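Local coordinates for transcriptional regulator, SorC family (Enterococcus faecalis, PDB 2O0M), which probably regulates transcription by binding DNA and is thought to respond to a carbohydrate ligand, at residues Lys122-Phe127 with Met154-Glu159; Ser163-Thr166 with His170-Phe173; Ala268-Glu271 with Phe276-Glu279. All blocks are in the same frame, centred on the assembly; numbering follows the deposited sequence.

Contact 1: Lys122-Phe127 with Met154-Glu159; sequences KVLSDF and MAMVAE
Phe127 N donates to Val123 O at 2.8 Å, one of the backbone bonds of helix 122-138. The same carbonyl oxygen, Val123 O, lies 3.4 Å above the plane of the Phe127 ring, near its rim. The contact itself is apolar. It packs helix 122-138 against helix 152-159. Segments 122-127 and 154-159 of these helices cross at -63°, their axes 7.6 Å apart at closest.

Two pairs of side chains carry it. Leu124 and Met156, a selenomethionine, cross at about a right angle. The methyl Leu124 CD1 rests on Met156 CG at 3.8 Å, and Leu124 CB meets Met156 CB at 3.9 Å. Met156 CB and CG do the touching; beyond the bend at chi2, SE lies farther from Leu124. In the second pair one branch of Val157 does the touching: Val157 CG2 meets Phe127 CB at 3.7 Å. Val157 CG1 is anti to the backbone N (chi1 167°), which leaves CG2 for Phe127. The Phe127 ring then leads away from Val157.

Met156 lies at the exposed margin, while Phe127 and Val157 are buried. Beneath them is the parallel part of the sheet: both touch Ile306 of strand 302-306, and Phe127 also reaches Ile330 of strand 328-332. Helix 188-199 packs against Ala158 of helix 152-159.

Contact 2: Ser163-Thr166 with His170-Phe173; sequences SLET and HNLF
This is a polar contact in a beta-alpha-beta crossover of the Rossmann-like domain, where Glu165 of the loop after helix 152-159 folds back onto Asn171 of strand 169-175. Strand 142-148, helix 152-159 and strand 169-175 make up the crossover, and the two strands are parallel neighbours.

The carboxylate of Glu165 does most of the work. Asn171 N donates to Glu165 OE2 at 2.9 Å in an almost straight bond (177°). It arrives on the syn side, 28° out of the carboxylate plane. The Glu165 chain reaches the strand by starting anti to its backbone N and then bending at chi2 (83°). One water bridges Glu165 OE1, at 2.7 Å, and Asn171 O, at 2.8 Å; a second lies between Glu165 OE2 and Asn171 OD1. The carboxylate is thus tied directly to the N-H of Asn171 and through a water to its C=O.

Glu165 crosses His170 at about a right angle, with OE1 at the edge of the imidazole ring. His170 ND1 bonds Glu143 OE2 of strand 142-148, and Arg169 N bonds Thr166 OG1. Leu164 turns inward to helices 122-138 and 188-199, and its CB sits 3.4 Å from Asn171 OD1.

Contact 3: Ala268-Glu271 with Phe276-Glu279; sequences AVAE and FFDE
A classic beta bulge lies in the hairpin of strands 270-272 and 275-277, with Val269 and Ala270 both facing Phe277. Phe277 O is gripped twice, by Val269 N at 2.8 Å and by Ala270 N at 3.0 Å. The Ala270 donor lies in the carbonyl plane, while the Val269 donor is tilted from it. In return Phe277 N donates to Ala270 O at 2.8 Å, completing an antiparallel hydrogen-bonded pair. Ala270 O also takes a CA-H...O contact from Phe276 CA at 3.3 Å.

Glu271 and Phe276 form the next, non-hydrogen-bonded pair. Here the aliphatic part of the glutamate lies over one face of the ring. Glu271 CG is 3.9 Å from the ring centroid and 22° off the normal, a CH-pi contact. With CG anti to the backbone N (chi1 -177°), CB and CG lie over the CD1-CE1-CZ side of the ring, and the carboxylate lies beyond the bend at chi2. On the other face of the sheet Ala270 CB meets Phe277 CB at 4.3 Å. The Phe277 ring stands edge-to-face with Tyr319, and helix 313-320 packs on Val269 and Ala270.

Glu271 OE2 forms a salt bridge with Arg253 and accepts from Gly274 N in the hairpin turn. These partners would probably keep the buried carboxylate charged, while its CB and CG pack on one face of Phe276.

Contacts 1 and 2 follow each other along the chain: helix 152-159, which packs in contact 1, leads into the loop of contact 2. Contacts 2 and 3 reach the same sheet on opposite sides of the chain's centre, with their own centres about 33 Å apart. All three are partly buried. Contact 1 joins two helices by apolar side chains alone. Contact 2 holds a loop to a strand with a carboxylate and waters, as fits its more outlying place. Contact 3 is strand against strand, so backbone bonds dominate, with one phenylalanine on each face of the hairpin. Both glutamates accept from a main-chain amide, but that of contact 3 also has an arginine partner, while waters join that of contact 2.

Contact 1: Lys122-Phe127 with Met154-Glu159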
ATOM      1  N   LYS A 122     -14.051 -11.941  -6.963  1.00 17.60           N
ATOM      2  CA  LYS A 122     -13.648 -12.824  -5.859  1.00 17.41           C
ATOM      3  C   LYS A 122     -12.139 -12.776  -5.600  1.00 17.15           C
ATOM      4  O   LYS A 122     -11.698 -13.000  -4.476  1.00 17.10           O
ATOM      5  CB  LYS A 122     -14.098 -14.277  -6.092  1.00 17.22           C
ATOM      6  CG  LYS A 122     -13.562 -15.286  -5.035  1.00 17.65           C
ATOM      7  CD  LYS A 122     -14.262 -16.650  -5.096  1.00 17.14           C
ATOM      8  CE  LYS A 122     -13.626 -17.697  -4.158  1.00 16.58           C
ATOM      9  NZ  LYS A 122     -12.232 -18.078  -4.513  1.00 15.11           N
ATOM     10  N   VAL A 123     -11.350 -12.466  -6.624  1.00 16.43           N
ATOM     11  CA  VAL A 123      -9.888 -12.434  -6.461  1.00 16.18           C
ATOM     12  C   VAL A 123      -9.473 -11.419  -5.388  1.00 15.86           C
ATOM     13  O   VAL A 123      -8.570 -11.687  -4.616  1.00 14.60           O
ATOM     14  CB  VAL A 123      -9.153 -12.156  -7.793  1.00 15.97           C
ATOM     15  CG1 VAL A 123      -7.637 -11.992  -7.577  1.00 15.87           C
ATOM     16  CG2 VAL A 123      -9.414 -13.290  -8.790  1.00 15.47           C
ATOM     17  N   LEU A 124     -10.149 -10.276  -5.331  1.00 16.37           N
ATOM     18  CA  LEU A 124      -9.839  -9.262  -4.305  1.00 16.60           C
ATOM     19  C   LEU A 124     -10.209  -9.749  -2.905  1.00 16.84           C
ATOM     20  O   LEU A 124      -9.491  -9.498  -1.939  1.00 16.43           O
ATOM     21  CB  LEU A 124     -10.548  -7.948  -4.614  1.00 17.16           C
ATOM     22  CG  LEU A 124     -10.069  -7.200  -5.864  1.00 18.16           C
ATOM     23  CD1 LEU A 124     -10.723  -5.824  -5.938  1.00 20.66           C
ATOM     24  CD2 LEU A 124      -8.559  -7.043  -5.902  1.00 19.91           C
ATOM     25  N   SER A 125     -11.330 -10.455  -2.807  1.00 16.94           N
ATOM     26  CA  SER A 125     -11.720 -11.114  -1.559  1.00 17.31           C
ATOM     27  C   SER A 125     -10.666 -12.145  -1.160  1.00 16.70           C
ATOM     28  O   SER A 125     -10.262 -12.225   0.004  1.00 16.49           O
ATOM     29  CB  SER A 125     -13.111 -11.772  -1.700  1.00 18.00           C
ATOM     30  OG  SER A 125     -13.358 -12.701  -0.655  1.00 20.98           O
ATOM     31  N   ASP A 126     -10.221 -12.931  -2.135  1.00 15.61           N
ATOM     32  CA  ASP A 126      -9.124 -13.873  -1.939  1.00 15.49           C
ATOM     33  C   ASP A 126      -7.844 -13.184  -1.477  1.00 14.51           C
ATOM     34  O   ASP A 126      -7.119 -13.730  -0.648  1.00 15.06           O
ATOM     35  CB  ASP A 126      -8.843 -14.668  -3.215  1.00 15.47           C
ATOM     36  CG  ASP A 126      -9.970 -15.622  -3.579  1.00 16.42           C
ATOM     37  OD1 ASP A 126     -10.763 -16.006  -2.696  1.00 18.50           O
ATOM     38  OD2 ASP A 126     -10.052 -15.984  -4.762  1.00 17.14           O
ATOM     39  N   PHE A 127      -7.567 -11.990  -1.995  1.00 13.58           N
ATOM     40  CA  PHE A 127      -6.402 -11.221  -1.493  1.00 13.15           C
ATOM     41  C   PHE A 127      -6.529 -10.959   0.013  1.00 12.79           C
ATOM     42  O   PHE A 127      -5.527 -10.951   0.728  1.00 12.73           O
ATOM     43  CB  PHE A 127      -6.218  -9.876  -2.209  1.00 12.41           C
ATOM     44  CG  PHE A 127      -5.701  -9.953  -3.633  1.00 11.78           C
ATOM     45  CD1 PHE A 127      -5.121 -11.099  -4.172  1.00 12.10           C
ATOM     46  CD2 PHE A 127      -5.777  -8.822  -4.433  1.00 11.20           C
ATOM     47  CE1 PHE A 127      -4.653 -11.110  -5.478  1.00 11.31           C
ATOM     48  CE2 PHE A 127      -5.314  -8.831  -5.731  1.00 12.89           C
ATOM     49  CZ  PHE A 127      -4.741  -9.979  -6.254  1.00 11.82           C
HETATM   50  N   MSE A 154      -6.921  -2.011  -1.785  1.00 10.69           N
HETATM   51  CA  MSE A 154      -6.783  -2.095  -0.344  1.00 10.69           C
HETATM   52  C   MSE A 154      -8.135  -2.035   0.392  1.00 11.09           C
HETATM   53  O   MSE A 154      -8.312  -2.689   1.425  1.00 11.51           O
HETATM   54  CB  MSE A 154      -5.857  -0.994   0.156  1.00 10.80           C
HETATM   55  CG  MSE A 154      -4.407  -1.180  -0.275  1.00 11.49           C
HETATM   56 SE   MSE A 154      -3.566  -2.732   0.554  1.00 19.95          SE
HETATM   57  CE  MSE A 154      -3.686  -2.119   2.384  1.00 16.50           C
ATOM     58  N   ALA A 155      -9.085  -1.266  -0.132  1.00 11.74           N
ATOM     59  CA  ALA A 155     -10.421  -1.175   0.461  1.00 11.50           C
ATOM     60  C   ALA A 155     -11.082  -2.560   0.444  1.00 12.39           C
ATOM     61  O   ALA A 155     -11.639  -3.020   1.446  1.00 13.22           O
ATOM     62  CB  ALA A 155     -11.263  -0.187  -0.295  1.00 11.39           C
HETATM   63  N   MSE A 156     -10.968  -3.233  -0.688  1.00 12.27           N
HETATM   64  CA  MSE A 156     -11.558  -4.572  -0.824  1.00 13.28           C
HETATM   65  C   MSE A 156     -10.834  -5.625  -0.006  1.00 12.59           C
HETATM   66  O   MSE A 156     -11.471  -6.506   0.611  1.00 13.48           O
HETATM   67  CB  MSE A 156     -11.605  -4.989  -2.285  1.00 14.68           C
HETATM   68  CG  MSE A 156     -12.547  -4.154  -3.112  1.00 19.07           C
HETATM   69 SE   MSE A 156     -14.391  -4.124  -2.468  1.00 35.26          SE
HETATM   70  CE  MSE A 156     -14.546  -5.923  -1.800  1.00 22.98           C
ATOM     71  N   VAL A 157      -9.501  -5.554   0.009  1.00 12.26           N
ATOM     72  CA  VAL A 157      -8.714  -6.410   0.874  1.00 12.20           C
ATOM     73  C   VAL A 157      -9.147  -6.255   2.328  1.00 12.28           C
ATOM     74  O   VAL A 157      -9.392  -7.242   3.026  1.00 12.58           O
ATOM     75  CB  VAL A 157      -7.199  -6.099   0.749  1.00 12.85           C
ATOM     76  CG1 VAL A 157      -6.422  -6.760   1.888  1.00 13.17           C
ATOM     77  CG2 VAL A 157      -6.671  -6.554  -0.612  1.00 12.70           C
ATOM     78  N   ALA A 158      -9.234  -5.008   2.792  1.00 12.10           N
ATOM     79  CA  ALA A 158      -9.581  -4.733   4.180  1.00 12.23           C
ATOM     80  C   ALA A 158     -10.944  -5.337   4.547  1.00 12.26           C
ATOM     81  O   ALA A 158     -11.093  -5.950   5.604  1.00 12.46           O
ATOM     82  CB  ALA A 158      -9.564  -3.238   4.453  1.00 12.08           C
ATOM     83  N   GLU A 159     -11.920  -5.187   3.661  1.00 12.67           N
ATOM     84  CA  GLU A 159     -13.284  -5.691   3.916  1.00 13.96           C
ATOM     85  C   GLU A 159     -13.310  -7.210   4.076  1.00 13.98           C
ATOM     86  O   GLU A 159     -14.239  -7.764   4.679  1.00 14.43           O
ATOM     87  CB  GLU A 159     -14.217  -5.286   2.774  1.00 14.74           C
ATOM     88  CG  GLU A 159     -14.475  -3.796   2.674  1.00 18.41           C
ATOM     89  CD  GLU A 159     -15.352  -3.249   3.799  1.00 21.19           C
ATOM     90  OE1 GLU A 159     -15.981  -4.060   4.534  1.00 23.67           O
ATOM     91  OE2 GLU A 159     -15.421  -2.002   3.926  1.00 21.50           O
TER

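Contact 2: Ser163-Thr166 with His170-Phe173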
ATOM      1  N   SER A 163      -9.534 -12.724  11.481  1.00 14.44           N
ATOM      2  CA  SER A 163      -9.021 -12.390  12.789  1.00 15.28           C
ATOM      3  C   SER A 163      -7.495 -12.499  12.878  1.00 15.09           C
ATOM      4  O   SER A 163      -6.908 -13.470  12.406  1.00 16.01           O
ATOM      5  CB  SER A 163      -9.656 -13.319  13.830  1.00 15.24           C
ATOM      6  OG  SER A 163      -9.181 -12.993  15.121  1.00 17.65           O
ATOM      7  N   LEU A 164      -6.870 -11.503  13.501  1.00 15.12           N
ATOM      8  CA  LEU A 164      -5.436 -11.552  13.827  1.00 15.20           C
ATOM      9  C   LEU A 164      -5.148 -11.301  15.302  1.00 15.62           C
ATOM     10  O   LEU A 164      -4.070 -11.640  15.772  1.00 15.26           O
ATOM     11  CB  LEU A 164      -4.639 -10.522  13.010  1.00 15.33           C
ATOM     12  CG  LEU A 164      -4.671 -10.741  11.502  1.00 15.30           C
ATOM     13  CD1 LEU A 164      -4.022  -9.570  10.749  1.00 14.70           C
ATOM     14  CD2 LEU A 164      -4.002 -12.047  11.114  1.00 15.93           C
ATOM     15  N   GLU A 165      -6.091 -10.700  16.020  1.00 15.64           N
ATOM     16  CA  GLU A 165      -5.860 -10.289  17.394  1.00 16.68           C
ATOM     17  C   GLU A 165      -5.920 -11.515  18.300  1.00 17.29           C
ATOM     18  O   GLU A 165      -6.765 -12.388  18.111  1.00 18.05           O
ATOM     19  CB  GLU A 165      -6.917  -9.265  17.820  1.00 16.28           C
ATOM     20  CG  GLU A 165      -6.535  -8.452  19.035  1.00 16.34           C
ATOM     21  CD  GLU A 165      -5.648  -7.259  18.738  1.00 16.18           C
ATOM     22  OE1 GLU A 165      -5.390  -6.494  19.699  1.00 16.10           O
ATOM     23  OE2 GLU A 165      -5.199  -7.083  17.577  1.00 15.02           O
ATOM     24  N   THR A 166      -5.011 -11.577  19.271  1.00 18.51           N
ATOM     25  CA  THR A 166      -5.026 -12.637  20.283  1.00 19.28           C
ATOM     26  C   THR A 166      -4.720 -12.033  21.641  1.00 20.34           C
ATOM     27  O   THR A 166      -4.477 -10.831  21.760  1.00 19.54           O
ATOM     28  CB  THR A 166      -3.974 -13.742  19.991  1.00 19.38           C
ATOM     29  OG1 THR A 166      -2.656 -13.199  20.105  1.00 20.47           O
ATOM     30  CG2 THR A 166      -4.158 -14.342  18.608  1.00 19.48           C
ATOM     31  N   HIS A 170      -1.282  -7.902  19.734  1.00 16.92           N
ATOM     32  CA  HIS A 170      -2.156  -6.745  19.614  1.00 17.05           C
ATOM     33  C   HIS A 170      -1.714  -5.896  18.445  1.00 15.76           C
ATOM     34  O   HIS A 170      -0.629  -5.317  18.471  1.00 15.52           O
ATOM     35  CB  HIS A 170      -2.153  -5.931  20.898  1.00 18.23           C
ATOM     36  CG  HIS A 170      -2.441  -6.752  22.111  1.00 20.40           C
ATOM     37  ND1 HIS A 170      -1.723  -6.635  23.282  1.00 24.21           N
ATOM     38  CD2 HIS A 170      -3.338  -7.745  22.317  1.00 22.66           C
ATOM     39  CE1 HIS A 170      -2.186  -7.501  24.166  1.00 23.84           C
ATOM     40  NE2 HIS A 170      -3.168  -8.185  23.607  1.00 24.03           N
ATOM     41  N   ASN A 171      -2.579  -5.801  17.437  1.00 14.46           N
ATOM     42  CA  ASN A 171      -2.260  -5.065  16.212  1.00 13.92           C
ATOM     43  C   ASN A 171      -2.962  -3.720  16.134  1.00 13.78           C
ATOM     44  O   ASN A 171      -4.173  -3.633  16.345  1.00 13.96           O
ATOM     45  CB  ASN A 171      -2.652  -5.902  14.996  1.00 13.68           C
ATOM     46  CG  ASN A 171      -2.024  -7.280  15.005  1.00 13.41           C
ATOM     47  OD1 ASN A 171      -2.712  -8.292  14.795  1.00 16.23           O
ATOM     48  ND2 ASN A 171      -0.720  -7.335  15.242  1.00 10.79           N
ATOM     49  N   LEU A 172      -2.187  -2.682  15.817  1.00 13.61           N
ATOM     50  CA  LEU A 172      -2.690  -1.333  15.598  1.00 13.20           C
ATOM     51  C   LEU A 172      -2.484  -0.951  14.123  1.00 12.59           C
ATOM     52  O   LEU A 172      -1.368  -1.060  13.600  1.00 12.81           O
ATOM     53  CB  LEU A 172      -1.939  -0.347  16.483  1.00 13.69           C
ATOM     54  CG  LEU A 172      -2.323   1.120  16.380  1.00 14.14           C
ATOM     55  CD1 LEU A 172      -3.698   1.347  16.963  1.00 16.01           C
ATOM     56  CD2 LEU A 172      -1.288   1.990  17.054  1.00 15.70           C
ATOM     57  N   PHE A 173      -3.548  -0.482  13.480  1.00 11.75           N
ATOM     58  CA  PHE A 173      -3.494  -0.057  12.083  1.00 11.85           C
ATOM     59  C   PHE A 173      -3.527   1.463  11.993  1.00 11.37           C
ATOM     60  O   PHE A 173      -4.349   2.123  12.641  1.00 11.52           O
ATOM     61  CB  PHE A 173      -4.636  -0.673  11.256  1.00 12.04           C
ATOM     62  CG  PHE A 173      -4.611  -2.171  11.217  1.00 11.50           C
ATOM     63  CD1 PHE A 173      -4.014  -2.851  10.162  1.00 11.86           C
ATOM     64  CD2 PHE A 173      -5.134  -2.910  12.280  1.00 11.11           C
ATOM     65  CE1 PHE A 173      -3.997  -4.251  10.133  1.00 14.08           C
ATOM     66  CE2 PHE A 173      -5.108  -4.317  12.266  1.00 12.56           C
ATOM     67  CZ  PHE A 173      -4.520  -4.979  11.191  1.00 13.22           C
TER
HETATM   68  O   HOH W   1      -5.480  -7.553  14.838  1.00 19.00           O
HETATM   69  O   HOH W   2      -4.927  -3.909  19.027  1.00 21.52           O

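Contact 3: Ala268-Glu271 with Phe276-Glu279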
ATOM      1  N   ALA A 268       5.523   8.726 -16.230  1.00 19.43           N
ATOM      2  CA  ALA A 268       5.211   8.021 -14.988  1.00 17.62           C
ATOM      3  C   ALA A 268       4.357   6.799 -15.281  1.00 16.87           C
ATOM      4  O   ALA A 268       3.385   6.870 -16.035  1.00 16.04           O
ATOM      5  CB  ALA A 268       4.498   8.950 -14.014  1.00 18.06           C
ATOM      6  N   VAL A 269       4.728   5.676 -14.671  1.00 15.05           N
ATOM      7  CA  VAL A 269       4.076   4.390 -14.913  1.00 14.71           C
ATOM      8  C   VAL A 269       3.396   3.863 -13.646  1.00 13.82           C
ATOM      9  O   VAL A 269       2.264   3.385 -13.697  1.00 13.38           O
ATOM     10  CB  VAL A 269       5.101   3.350 -15.442  1.00 14.64           C
ATOM     11  CG1 VAL A 269       4.507   1.959 -15.538  1.00 15.16           C
ATOM     12  CG2 VAL A 269       5.616   3.773 -16.819  1.00 15.64           C
ATOM     13  N   ALA A 270       4.110   3.921 -12.524  1.00 13.20           N
ATOM     14  CA  ALA A 270       3.614   3.399 -11.253  1.00 12.10           C
ATOM     15  C   ALA A 270       3.568   4.473 -10.178  1.00 10.85           C
ATOM     16  O   ALA A 270       4.298   5.456 -10.227  1.00 10.38           O
ATOM     17  CB  ALA A 270       4.494   2.251 -10.782  1.00 11.88           C
ATOM     18  N   GLU A 271       2.680   4.270  -9.216  1.00  9.67           N
ATOM     19  CA  GLU A 271       2.626   5.069  -8.002  1.00  9.60           C
ATOM     20  C   GLU A 271       2.669   4.140  -6.785  1.00  8.90           C
ATOM     21  O   GLU A 271       2.134   3.017  -6.799  1.00 10.22           O
ATOM     22  CB  GLU A 271       1.335   5.906  -7.977  1.00  9.75           C
ATOM     23  CG  GLU A 271       1.198   6.855  -6.780  1.00 10.10           C
ATOM     24  CD  GLU A 271       0.707   6.196  -5.517  1.00  9.67           C
ATOM     25  OE1 GLU A 271       0.187   5.061  -5.580  1.00 10.79           O
ATOM     26  OE2 GLU A 271       0.840   6.818  -4.439  1.00 11.02           O
ATOM     27  N   PHE A 276       6.003   8.606  -7.610  1.00 11.43           N
ATOM     28  CA  PHE A 276       5.706   8.154  -8.968  1.00 12.17           C
ATOM     29  C   PHE A 276       6.964   7.648  -9.654  1.00 12.42           C
ATOM     30  O   PHE A 276       8.003   8.284  -9.565  1.00 12.97           O
ATOM     31  CB  PHE A 276       5.069   9.290  -9.768  1.00 11.35           C
ATOM     32  CG  PHE A 276       3.710   9.658  -9.268  1.00 11.42           C
ATOM     33  CD1 PHE A 276       2.580   9.104  -9.849  1.00  9.59           C
ATOM     34  CD2 PHE A 276       3.558  10.489  -8.162  1.00 11.42           C
ATOM     35  CE1 PHE A 276       1.330   9.398  -9.376  1.00 11.17           C
ATOM     36  CE2 PHE A 276       2.294  10.781  -7.668  1.00 11.70           C
ATOM     37  CZ  PHE A 276       1.184  10.242  -8.272  1.00 11.25           C
ATOM     38  N   PHE A 277       6.848   6.508 -10.331  1.00 13.13           N
ATOM     39  CA  PHE A 277       8.003   5.799 -10.899  1.00 14.17           C
ATOM     40  C   PHE A 277       7.859   5.619 -12.411  1.00 15.09           C
ATOM     41  O   PHE A 277       6.794   5.257 -12.897  1.00 14.41           O
ATOM     42  CB  PHE A 277       8.143   4.414 -10.264  1.00 13.86           C
ATOM     43  CG  PHE A 277       8.200   4.436  -8.761  1.00 12.94           C
ATOM     44  CD1 PHE A 277       9.424   4.387  -8.091  1.00 12.08           C
ATOM     45  CD2 PHE A 277       7.030   4.492  -8.008  1.00 12.90           C
ATOM     46  CE1 PHE A 277       9.472   4.399  -6.710  1.00 13.47           C
ATOM     47  CE2 PHE A 277       7.078   4.514  -6.627  1.00 12.26           C
ATOM     48  CZ  PHE A 277       8.307   4.474  -5.972  1.00 13.06           C
ATOM     49  N   ASP A 278       8.939   5.849 -13.156  1.00 16.81           N
ATOM     50  CA  ASP A 278       8.930   5.525 -14.579  1.00 17.93           C
ATOM     51  C   ASP A 278       9.299   4.052 -14.768  1.00 19.04           C
ATOM     52  O   ASP A 278       9.530   3.345 -13.784  1.00 17.96           O
ATOM     53  CB  ASP A 278       9.820   6.484 -15.397  1.00 18.18           C
ATOM     54  CG  ASP A 278      11.300   6.360 -15.076  1.00 18.54           C
ATOM     55  OD1 ASP A 278      11.730   5.345 -14.497  1.00 18.37           O
ATOM     56  OD2 ASP A 278      12.050   7.297 -15.425  1.00 17.88           O
ATOM     57  N   GLU A 279       9.320   3.578 -16.012  1.00 20.44           N
ATOM     58  CA  GLU A 279       9.514   2.141 -16.272  1.00 21.72           C
ATOM     59  C   GLU A 279      10.905   1.640 -15.847  1.00 21.96           C
ATOM     60  O   GLU A 279      11.085   0.455 -15.554  1.00 21.52           O
ATOM     61  CB  GLU A 279       9.210   1.787 -17.737  1.00 22.24           C
ATOM     62  CG  GLU A 279      10.301   2.083 -18.736  1.00 24.16           C
ATOM     63  CD  GLU A 279       9.978   1.545 -20.122  1.00 24.46           C
ATOM     64  OE1 GLU A 279      10.703   1.902 -21.076  1.00 28.67           O
ATOM     65  OE2 GLU A 279       8.995   0.778 -20.263  1.00 27.65           O
TER